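Local coordinates for protein alginate lyase (Chitinophaga sp. MD30, PDB 6KCW) that cleaves alginate as a member of polysaccharide lyase family 36, probably by beta-elimination at the glycosidic bond, at residues A[75-81]-A[229-235]; A[45-49]-A[211-215]; A[134-138]-A[195-199]. All blocks are in the same frame, centred on the assembly; numbering follows the deposited sequence.

Contact 1: residues A[75-81]-A[229-235]; sequences DYDVRFH and YIYYDNL. With CA (calcium ion), chain C.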
loop_
_atom_site.group_PDB
_atom_site.type_symbol
_atom_site.label_atom_id
_atom_site.label_comp_id
_atom_site.label_asym_id
_atom_site.label_seq_id
_atom_site.Cartn_x
_atom_site.Cartn_y
_atom_site.Cartn_z
ATOM N N ASP A 75 6.979 8.090 1.444
ATOM C CA ASP A 75 7.679 8.004 0.170
ATOM C C ASP A 75 8.448 6.693 0.137
ATOM O O ASP A 75 8.976 6.247 1.158
ATOM C CB ASP A 75 8.680 9.172 -0.048
ATOM C CG ASP A 75 8.019 10.435 -0.578
ATOM O OD1 ASP A 75 7.451 11.207 0.233
ATOM O OD2 ASP A 75 8.068 10.663 -1.808
ATOM N N TYR A 76 8.520 6.091 -1.041
ATOM C CA TYR A 76 9.284 4.868 -1.232
ATOM C C TYR A 76 9.475 4.680 -2.723
ATOM O O TYR A 76 8.787 5.304 -3.541
ATOM C CB TYR A 76 8.586 3.642 -0.625
ATOM C CG TYR A 76 7.265 3.300 -1.286
ATOM C CD1 TYR A 76 6.082 3.857 -0.828
ATOM C CD2 TYR A 76 7.211 2.438 -2.376
ATOM C CE1 TYR A 76 4.876 3.553 -1.425
ATOM C CE2 TYR A 76 6.021 2.148 -2.985
ATOM C CZ TYR A 76 4.855 2.706 -2.503
ATOM O OH TYR A 76 3.654 2.413 -3.097
ATOM N N ASP A 77 10.424 3.822 -3.066
ATOM C CA ASP A 77 10.617 3.389 -4.437
ATOM C C ASP A 77 10.167 1.951 -4.563
ATOM O O ASP A 77 10.243 1.174 -3.608
ATOM C CB ASP A 77 12.078 3.514 -4.873
ATOM C CG ASP A 77 12.527 4.943 -4.931
ATOM O OD1 ASP A 77 11.753 5.776 -5.453
ATOM O OD2 ASP A 77 13.636 5.238 -4.436
ATOM N N VAL A 78 9.693 1.607 -5.747
ATOM C CA VAL A 78 9.215 0.262 -6.008
ATOM C C VAL A 78 9.592 -0.102 -7.432
ATOM O O VAL A 78 9.570 0.748 -8.329
ATOM C CB VAL A 78 7.697 0.144 -5.763
ATOM C CG1 VAL A 78 6.944 1.213 -6.531
ATOM C CG2 VAL A 78 7.219 -1.249 -6.133
ATOM N N ARG A 79 10.000 -1.355 -7.621
ATOM C CA ARG A 79 10.408 -1.883 -8.912
ATOM C C ARG A 79 9.884 -3.305 -9.027
ATOM O O ARG A 79 10.072 -4.107 -8.107
ATOM C CB ARG A 79 11.934 -1.871 -9.050
ATOM C CG ARG A 79 12.452 -1.842 -10.482
ATOM C CD ARG A 79 13.604 -2.820 -10.660
ATOM N NE ARG A 79 14.483 -2.851 -9.496
ATOM C CZ ARG A 79 15.157 -3.929 -9.111
ATOM N NH1 ARG A 79 15.032 -5.067 -9.794
ATOM N NH2 ARG A 79 15.935 -3.879 -8.034
ATOM N N PHE A 80 9.213 -3.611 -10.132
ATOM C CA PHE A 80 8.825 -4.988 -10.396
ATOM C C PHE A 80 10.005 -5.724 -11.007
ATOM O O PHE A 80 10.782 -5.152 -11.778
ATOM C CB PHE A 80 7.617 -5.055 -11.327
ATOM C CG PHE A 80 6.348 -4.600 -10.690
ATOM C CD1 PHE A 80 5.977 -3.260 -10.732
ATOM C CD2 PHE A 80 5.516 -5.513 -10.047
ATOM C CE1 PHE A 80 4.808 -2.840 -10.137
ATOM C CE2 PHE A 80 4.348 -5.103 -9.448
ATOM C CZ PHE A 80 3.985 -3.769 -9.494
ATOM N N HIS A 81 10.142 -6.993 -10.642
ATOM C CA HIS A 81 11.233 -7.812 -11.123
ATOM C C HIS A 81 11.257 -7.844 -12.651
ATOM O O HIS A 81 10.294 -7.488 -13.333
ATOM C CB HIS A 81 11.105 -9.223 -10.560
ATOM C CG HIS A 81 12.228 -10.134 -10.940
ATOM N ND1 HIS A 81 12.180 -10.947 -12.051
ATOM C CD2 HIS A 81 13.427 -10.361 -10.356
ATOM C CE1 HIS A 81 13.301 -11.641 -12.131
ATOM N NE2 HIS A 81 14.075 -11.302 -11.116
ATOM N N TYR A 229 8.666 -11.307 -7.998
ATOM C CA TYR A 229 9.367 -10.502 -7.011
ATOM C C TYR A 229 9.080 -9.017 -7.215
ATOM O O TYR A 229 8.884 -8.555 -8.345
ATOM C CB TYR A 229 10.880 -10.787 -7.070
ATOM C CG TYR A 229 11.205 -12.273 -6.916
ATOM C CD1 TYR A 229 11.401 -12.839 -5.661
ATOM C CD2 TYR A 229 11.294 -13.102 -8.031
ATOM C CE1 TYR A 229 11.694 -14.193 -5.520
ATOM C CE2 TYR A 229 11.575 -14.459 -7.903
ATOM C CZ TYR A 229 11.773 -15.000 -6.648
ATOM O OH TYR A 229 12.054 -16.344 -6.531
ATOM N N ILE A 230 9.025 -8.286 -6.104
ATOM C CA ILE A 230 8.875 -6.836 -6.094
ATOM C C ILE A 230 9.919 -6.272 -5.139
ATOM O O ILE A 230 10.173 -6.844 -4.072
ATOM C CB ILE A 230 7.445 -6.418 -5.671
ATOM C CG1 ILE A 230 6.407 -6.955 -6.663
ATOM C CG2 ILE A 230 7.326 -4.903 -5.530
ATOM C CD1 ILE A 230 5.013 -7.010 -6.111
ATOM N N TYR A 231 10.540 -5.163 -5.520
ATOM C CA TYR A 231 11.608 -4.572 -4.728
ATOM C C TYR A 231 11.216 -3.172 -4.272
ATOM O O TYR A 231 10.830 -2.333 -5.091
ATOM C CB TYR A 231 12.900 -4.514 -5.533
ATOM C CG TYR A 231 13.356 -5.832 -6.127
ATOM C CD1 TYR A 231 12.843 -6.288 -7.336
ATOM C CD2 TYR A 231 14.319 -6.604 -5.495
ATOM C CE1 TYR A 231 13.276 -7.478 -7.892
ATOM C CE2 TYR A 231 14.757 -7.792 -6.046
ATOM C CZ TYR A 231 14.231 -8.217 -7.240
ATOM O OH TYR A 231 14.659 -9.394 -7.783
ATOM N N TYR A 232 11.336 -2.922 -2.972
ATOM C CA TYR A 232 11.113 -1.612 -2.381
ATOM C C TYR A 232 12.424 -1.031 -1.854
ATOM O O TYR A 232 13.372 -1.756 -1.535
ATOM C CB TYR A 232 10.081 -1.698 -1.246
ATOM C CG TYR A 232 8.781 -2.372 -1.646
ATOM C CD1 TYR A 232 7.812 -1.684 -2.375
ATOM C CD2 TYR A 232 8.515 -3.693 -1.292
ATOM C CE1 TYR A 232 6.622 -2.296 -2.738
ATOM C CE2 TYR A 232 7.340 -4.305 -1.663
ATOM C CZ TYR A 232 6.395 -3.598 -2.384
ATOM O OH TYR A 232 5.217 -4.198 -2.756
ATOM N N ASP A 233 12.461 0.298 -1.743
ATOM C CA ASP A 233 13.644 0.984 -1.243
ATOM C C ASP A 233 13.257 2.367 -0.735
ATOM O O ASP A 233 12.243 2.944 -1.148
ATOM C CB ASP A 233 14.713 1.107 -2.334
ATOM C CG ASP A 233 16.114 1.221 -1.770
ATOM O OD1 ASP A 233 16.243 1.518 -0.561
ATOM O OD2 ASP A 233 17.078 1.006 -2.542
ATOM N N ASN A 234 14.083 2.887 0.178
ATOM C CA ASN A 234 14.093 4.308 0.521
ATOM C C ASN A 234 12.765 4.772 1.116
ATOM O O ASN A 234 12.214 5.804 0.722
ATOM C CB ASN A 234 14.459 5.149 -0.703
ATOM C CG ASN A 234 15.854 4.847 -1.217
ATOM O OD1 ASN A 234 16.806 4.807 -0.446
ATOM N ND2 ASN A 234 15.978 4.619 -2.519
ATOM N N LEU A 235 12.266 4.021 2.099
ATOM C CA LEU A 235 10.997 4.340 2.736
ATOM C C LEU A 235 11.176 5.484 3.724
ATOM O O LEU A 235 11.965 5.377 4.666
ATOM C CB LEU A 235 10.438 3.116 3.460
ATOM C CG LEU A 235 9.200 3.446 4.307
ATOM C CD1 LEU A 235 7.998 3.815 3.434
ATOM C CD2 LEU A 235 8.858 2.314 5.245
HETATM CA CA CA C . 18.633 0.882 -0.378
HETATM O O HOH W 1 20.334 0.862 -1.658
HETATM O O HOH W 2 18.831 3.541 -0.536
#
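The guanidinium of Arg79 lies flat on one face of the Tyr231 ring, the two planes 14° apart, and forms a cation-pi contact with Arg79 CZ 4.2 Å from the Tyr231 ring centroid. NH1 sits above the CD1-CE1 side of the ring and NH2 nearer CG, a placement reached because the arginine chain bends at chi2 and chi3 and folds back across its neighbour. At the edge of the same ring Arg79 O and His81 CA lie in plane, and farther out His81 CD2 comes to 3.0 Å from Tyr231 OH. Tyr229 CD2 stands over one face of the His81 imidazole, whose ND1 is hydrogen-bonded to Gln83 N. Apart from His81, just past the end of its strand, these groups ride on two neighbouring antiparallel strands of a beta-sandwich, as expected for the concanavalin-like clan. Asp77 with Asp233 and Arg79 with Tyr231 are hydrogen-bonded pairs, whereas Val78 with Tyr232 and Phe80 with Ile230 are non-hydrogen-bonded pairs whose side chains face the second sheet. There Val78 CG2 touches both Tyr232 CE1 at 3.6 Å and Ile230 CG2 at 3.7 Å. Near the other end, Asn234 is the extra residue of a beta bulge between the Asp77-Asp233 pair and Leu235, which faces Tyr76. Its ND2 donates to Asp77 OD2 over 3.1 Å, nearly along the C-O axis, with amide and carboxylate planes 88° apart; Asp77 OD1 is taken by His164. Asp233 CG, anti to the backbone N (chi1 -154°), carries its carboxylate away from the facing strand, and OD1 and OD2 chelate the calcium ion at 2.5 and 2.7 Å. Two waters and Asn9, Asn11 and Gly43 supply the remaining ligands, and the metal probably offsets the negative charge that Asp233 adds near Asp77.

Contact 2: residues A[45-49]-A[211-215]; sequences LRVTL and FHTFR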
loop_
_atom_site.group_PDB
_atom_site.type_symbol
_atom_site.label_atom_id
_atom_site.label_comp_id
_atom_site.label_asym_id
_atom_site.label_seq_id
_atom_site.Cartn_x
_atom_site.Cartn_y
_atom_site.Cartn_z
ATOM N N LEU A 45 14.629 -4.072 -0.436
ATOM C CA LEU A 45 13.789 -5.108 0.152
ATOM C C LEU A 45 13.009 -5.809 -0.953
ATOM O O LEU A 45 12.153 -5.200 -1.606
ATOM C CB LEU A 45 12.847 -4.509 1.193
ATOM C CG LEU A 45 11.745 -5.378 1.794
ATOM C CD1 LEU A 45 12.257 -6.749 2.252
ATOM C CD2 LEU A 45 11.109 -4.625 2.949
ATOM N N ARG A 46 13.295 -7.089 -1.151
ATOM C CA ARG A 46 12.555 -7.915 -2.094
ATOM C C ARG A 46 11.490 -8.702 -1.351
ATOM O O ARG A 46 11.796 -9.423 -0.392
ATOM C CB ARG A 46 13.475 -8.874 -2.837
ATOM C CG ARG A 46 12.782 -9.645 -3.938
ATOM C CD ARG A 46 13.705 -10.746 -4.437
ATOM N NE ARG A 46 13.859 -11.797 -3.437
ATOM C CZ ARG A 46 14.822 -12.716 -3.464
ATOM N NH1 ARG A 46 15.741 -12.712 -4.436
ATOM N NH2 ARG A 46 14.877 -13.641 -2.509
ATOM N N VAL A 47 10.248 -8.570 -1.801
ATOM C CA VAL A 47 9.132 -9.363 -1.308
ATOM C C VAL A 47 8.768 -10.398 -2.363
ATOM O O VAL A 47 8.744 -10.097 -3.562
ATOM C CB VAL A 47 7.929 -8.466 -0.951
ATOM C CG1 VAL A 47 6.714 -9.315 -0.576
ATOM C CG2 VAL A 47 8.295 -7.530 0.200
ATOM N N THR A 48 8.486 -11.622 -1.923
ATOM C CA THR A 48 8.123 -12.711 -2.822
ATOM C C THR A 48 6.611 -12.901 -2.857
ATOM O O THR A 48 5.964 -12.976 -1.806
ATOM C CB THR A 48 8.780 -14.032 -2.404
ATOM O OG1 THR A 48 10.204 -13.894 -2.419
ATOM C CG2 THR A 48 8.395 -15.138 -3.373
ATOM N N LEU A 49 6.052 -12.990 -4.060
ATOM C CA LEU A 49 4.698 -13.491 -4.260
ATOM C C LEU A 49 4.802 -14.904 -4.826
ATOM O O LEU A 49 5.286 -15.091 -5.950
ATOM C CB LEU A 49 3.893 -12.596 -5.198
ATOM C CG LEU A 49 3.769 -11.108 -4.849
ATOM C CD1 LEU A 49 3.076 -10.358 -5.977
ATOM C CD2 LEU A 49 3.041 -10.920 -3.535
ATOM N N PHE A 211 1.631 -2.196 4.642
ATOM C CA PHE A 211 2.681 -2.701 3.754
ATOM C C PHE A 211 2.131 -3.987 3.152
ATOM O O PHE A 211 2.380 -5.085 3.658
ATOM C CB PHE A 211 3.991 -2.924 4.493
ATOM C CG PHE A 211 5.096 -3.425 3.613
ATOM C CD1 PHE A 211 5.115 -3.112 2.259
ATOM C CD2 PHE A 211 6.113 -4.223 4.129
ATOM C CE1 PHE A 211 6.130 -3.580 1.443
ATOM C CE2 PHE A 211 7.133 -4.694 3.318
ATOM C CZ PHE A 211 7.137 -4.377 1.973
ATOM N N HIS A 212 1.354 -3.842 2.083
ATOM C CA HIS A 212 0.652 -4.961 1.472
ATOM C C HIS A 212 1.283 -5.277 0.123
ATOM O O HIS A 212 1.321 -4.413 -0.766
ATOM C CB HIS A 212 -0.841 -4.656 1.325
ATOM C CG HIS A 212 -1.565 -4.566 2.633
ATOM N ND1 HIS A 212 -2.932 -4.458 2.720
ATOM C CD2 HIS A 212 -1.108 -4.567 3.907
ATOM C CE1 HIS A 212 -3.289 -4.392 3.990
ATOM N NE2 HIS A 212 -2.200 -4.450 4.731
ATOM N N THR A 213 1.804 -6.503 -0.008
ATOM C CA THR A 213 2.327 -7.036 -1.266
ATOM C C THR A 213 1.688 -8.401 -1.469
ATOM O O THR A 213 2.180 -9.401 -0.938
ATOM C CB THR A 213 3.839 -7.159 -1.255
ATOM O OG1 THR A 213 4.422 -5.927 -0.806
ATOM C CG2 THR A 213 4.348 -7.478 -2.659
ATOM N N PHE A 214 0.590 -8.445 -2.224
ATOM C CA PHE A 214 -0.089 -9.709 -2.474
ATOM C C PHE A 214 -0.926 -9.604 -3.741
ATOM O O PHE A 214 -1.297 -8.510 -4.181
ATOM C CB PHE A 214 -0.946 -10.124 -1.277
ATOM C CG PHE A 214 -2.143 -9.238 -1.022
ATOM C CD1 PHE A 214 -2.021 -8.072 -0.274
ATOM C CD2 PHE A 214 -3.409 -9.607 -1.489
ATOM C CE1 PHE A 214 -3.136 -7.285 -0.009
ATOM C CE2 PHE A 214 -4.521 -8.822 -1.240
ATOM C CZ PHE A 214 -4.387 -7.660 -0.496
ATOM N N ARG A 215 -1.187 -10.763 -4.338
ATOM C CA ARG A 215 -2.034 -10.860 -5.516
ATOM C C ARG A 215 -3.498 -10.984 -5.102
ATOM O O ARG A 215 -3.824 -11.618 -4.094
ATOM C CB ARG A 215 -1.634 -12.055 -6.381
ATOM C CG ARG A 215 -0.249 -11.970 -6.991
ATOM C CD ARG A 215 -0.086 -13.001 -8.098
ATOM N NE ARG A 215 1.287 -13.081 -8.564
ATOM C CZ ARG A 215 1.782 -12.396 -9.595
ATOM N NH1 ARG A 215 1.013 -11.568 -10.295
ATOM N NH2 ARG A 215 3.051 -12.545 -9.928
HETATM O O HOH W 3 3.703 -14.993 -8.031
#
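Leu45 meets the ring of Phe211 from the opposite direction, its CD2 approaching CE2 at 4.0 Å and sitting oblique to the ring. With CG anti to the backbone N (chi1 -179°), Phe211 projects its ring across to this strand; the ring also stacks on Phe94 of its own sheet and meets Tyr232, on strand 228-241, edge-to-face. Two residues on, Val47 divides its branches between two partners. Its CG2 slides past Phe211 and touches CZ at 3.8 Å, while CG1 reaches Thr213 tip to tip, 3.6 Å from CG2 of that threonine. The rotation of Thr213 separates its two functions: the methyl is given to Val47, and OG1 turns to a hydrogen bond with the hydroxyl of Tyr232, which satisfies a polar atom in an otherwise apolar layer. Leu49 closes the series and is the residue most covered by the facing strand. Its CD2 presses against the facing backbone, 3.1 Å from Thr213 O and 3.5 Å from Phe214 CA, so packing is tight here. The other methyl, CD1, packs 3.8 Å from Arg215 CG and stands over one face of the guanidinium. The arginine chain, extended from CG to NE, brings that group alongside the end of the strand. There a water donates to Leu49 O and accepts from Arg215 NE at 3.1 Å, lying in the guanidinium plane, while Arg215 NH1 is held by Asp85 O. The second strand runs broadly along the first, at 34° between the short segments, and the axes approach to 7.3 Å, a close spacing to which the small Val47 and Thr213 are suited. Interlocking aliphatic and aromatic side chains between two stacked, slightly rotated sheets form the interior of a beta-sandwich, the architecture shared by concanavalin-like proteins.

Contact 3: residues A[134-138]-A[195-199]; sequences IYHKD and IRWTT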
loop_
_atom_site.group_PDB
_atom_site.type_symbol
_atom_site.label_atom_id
_atom_site.label_comp_id
_atom_site.label_asym_id
_atom_site.label_seq_id
_atom_site.Cartn_x
_atom_site.Cartn_y
_atom_site.Cartn_z
ATOM N N ILE A 134 -8.895 2.738 -2.878
ATOM C CA ILE A 134 -9.278 3.449 -1.666
ATOM C C ILE A 134 -10.624 2.919 -1.182
ATOM O O ILE A 134 -11.607 2.913 -1.931
ATOM C CB ILE A 134 -9.342 4.966 -1.905
ATOM C CG1 ILE A 134 -8.124 5.435 -2.694
ATOM C CG2 ILE A 134 -9.341 5.711 -0.595
ATOM C CD1 ILE A 134 -6.839 5.052 -2.051
ATOM N N TYR A 135 -10.659 2.441 0.058
ATOM C CA TYR A 135 -11.915 2.288 0.774
ATOM C C TYR A 135 -12.129 3.583 1.540
ATOM O O TYR A 135 -11.187 4.114 2.139
ATOM C CB TYR A 135 -11.899 1.079 1.721
ATOM C CG TYR A 135 -11.835 -0.276 1.028
ATOM C CD1 TYR A 135 -10.643 -0.744 0.507
ATOM C CD2 TYR A 135 -12.963 -1.096 0.919
ATOM C CE1 TYR A 135 -10.558 -1.972 -0.126
ATOM C CE2 TYR A 135 -12.890 -2.339 0.280
ATOM C CZ TYR A 135 -11.676 -2.768 -0.244
ATOM O OH TYR A 135 -11.545 -3.991 -0.889
ATOM N N HIS A 136 -13.345 4.118 1.471
ATOM C CA HIS A 136 -13.695 5.342 2.178
ATOM C C HIS A 136 -15.215 5.407 2.312
ATOM O O HIS A 136 -15.945 4.521 1.851
ATOM C CB HIS A 136 -13.149 6.566 1.459
ATOM C CG HIS A 136 -13.604 6.668 0.040
ATOM N ND1 HIS A 136 -14.500 7.624 -0.386
ATOM C CD2 HIS A 136 -13.291 5.931 -1.051
ATOM C CE1 HIS A 136 -14.717 7.473 -1.681
ATOM N NE2 HIS A 136 -13.996 6.454 -2.109
ATOM N N LYS A 137 -15.681 6.481 2.954
ATOM C CA LYS A 137 -17.080 6.569 3.340
ATOM C C LYS A 137 -18.001 6.553 2.132
ATOM O O LYS A 137 -19.145 6.089 2.226
ATOM C CB LYS A 137 -17.309 7.836 4.160
ATOM C CG LYS A 137 -18.760 8.111 4.467
ATOM C CD LYS A 137 -19.264 7.192 5.540
ATOM C CE LYS A 137 -20.753 7.308 5.669
ATOM N NZ LYS A 137 -21.374 6.610 4.494
ATOM N N ASP A 138 -17.524 7.037 0.988
ATOM C CA ASP A 138 -18.387 7.254 -0.166
ATOM C C ASP A 138 -17.944 6.454 -1.385
ATOM O O ASP A 138 -18.327 6.800 -2.510
ATOM C CB ASP A 138 -18.456 8.746 -0.508
ATOM C CG ASP A 138 -18.974 9.586 0.647
ATOM O OD1 ASP A 138 -20.174 9.462 0.970
ATOM O OD2 ASP A 138 -18.185 10.376 1.219
ATOM N N ILE A 195 -11.826 14.139 0.167
ATOM C CA ILE A 195 -12.459 12.851 0.425
ATOM C C ILE A 195 -13.068 12.877 1.813
ATOM O O ILE A 195 -12.643 13.638 2.685
ATOM C CB ILE A 195 -11.427 11.703 0.280
ATOM C CG1 ILE A 195 -12.110 10.357 0.066
ATOM C CG2 ILE A 195 -10.536 11.641 1.499
ATOM C CD1 ILE A 195 -11.134 9.188 -0.026
ATOM N N ARG A 196 -14.081 12.041 2.018
ATOM C CA ARG A 196 -14.632 11.752 3.331
ATOM C C ARG A 196 -14.214 10.334 3.682
ATOM O O ARG A 196 -14.544 9.394 2.950
ATOM C CB ARG A 196 -16.152 11.921 3.313
ATOM C CG ARG A 196 -16.902 11.514 4.581
ATOM C CD ARG A 196 -18.293 12.143 4.600
ATOM N NE ARG A 196 -19.086 11.761 3.435
ATOM C CZ ARG A 196 -20.406 11.943 3.328
ATOM N NH1 ARG A 196 -21.103 12.508 4.317
ATOM N NH2 ARG A 196 -21.039 11.542 2.231
ATOM N N TRP A 197 -13.434 10.187 4.758
ATOM C CA TRP A 197 -12.996 8.870 5.212
ATOM C C TRP A 197 -13.998 8.229 6.156
ATOM O O TRP A 197 -14.288 7.034 6.036
ATOM C CB TRP A 197 -11.651 8.948 5.938
ATOM C CG TRP A 197 -10.530 9.408 5.091
ATOM C CD1 TRP A 197 -9.959 10.628 5.111
ATOM C CD2 TRP A 197 -9.832 8.644 4.097
ATOM N NE1 TRP A 197 -8.948 10.687 4.187
ATOM C CE2 TRP A 197 -8.847 9.478 3.553
ATOM C CE3 TRP A 197 -9.948 7.333 3.621
ATOM C CZ2 TRP A 197 -7.973 9.055 2.546
ATOM C CZ3 TRP A 197 -9.092 6.914 2.625
ATOM C CH2 TRP A 197 -8.114 7.775 2.095
ATOM N N THR A 198 -14.510 9.009 7.103
ATOM C CA THR A 198 -15.308 8.501 8.204
ATOM C C THR A 198 -16.459 9.460 8.471
ATOM O O THR A 198 -16.384 10.656 8.155
ATOM C CB THR A 198 -14.450 8.351 9.472
ATOM O OG1 THR A 198 -13.888 9.620 9.814
ATOM C CG2 THR A 198 -13.296 7.378 9.246
ATOM N N THR A 199 -17.542 8.928 9.055
ATOM C CA THR A 199 -18.529 9.778 9.702
ATOM C C THR A 199 -18.535 9.629 11.217
ATOM O O THR A 199 -19.174 10.439 11.902
ATOM C CB THR A 199 -19.939 9.524 9.140
ATOM O OG1 THR A 199 -20.170 8.120 8.996
ATOM C CG2 THR A 199 -20.096 10.209 7.779
HETATM O O HOH W 4 -15.472 10.332 0.056
#
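Arg196 grips Asp138 side-on with two nitrogens. NE donates to OD2 at 2.8 Å, in the guanidinium plane and on the syn lone pair, whereas the bond from NH2 to OD1, 2.6 Å long, is tilted 28° from that plane. Behind the salt bridge Lys137 runs alongside the arginine's aliphatic part, and Lys137 N donates to Arg196 O over 3.1 Å. With an alanine here in place of Arg196, the carboxylate of Asp138 would probably lose its counter-charge and be freer to turn. A water links the pair to His136, donating to Asp138 OD2, accepting from Arg196 N and hydrogen-bonded to His136 ND1. This clasp ties the end of strand 128-135, in one sheet of the sandwich, to the loop that carries the chain over from strand 188-195 of the other. Deeper in, Ile195 CD1 makes a CH-pi contact over one face of the His136 ring, 3.9 Å from its centroid, and Asp145 fixes the imidazole through NE2. Ile134 CG2 packs obliquely on the Trp197 indole, 3.4 Å from CZ3; beyond it, Leu116 and Ile98 of the neighbouring strands also touch the tryptophan.

In the fold
Contacts 1 and 2 belong to one block of the sandwich, their centres 10 Å apart. Strand 228-241 pairs with both 71-80 and 44-49 in one sheet, and contact 2 spans from that sheet to strand 206-215 of the other. Tyr232 joins them directly, its backbone N close to Leu45 O and its hydroxyl close to Thr213 OG1. Contact 3 lies across the chain's centre, with its own centre 27 Å from contact 1 and 26 Å from contact 2. In sequence the segments of contacts 1 and 2 interleave, and both of contact 3 fall between 75-81 and 211-215. The two sheets are thus tied both near the calcium site and at the far side of the chain's centre.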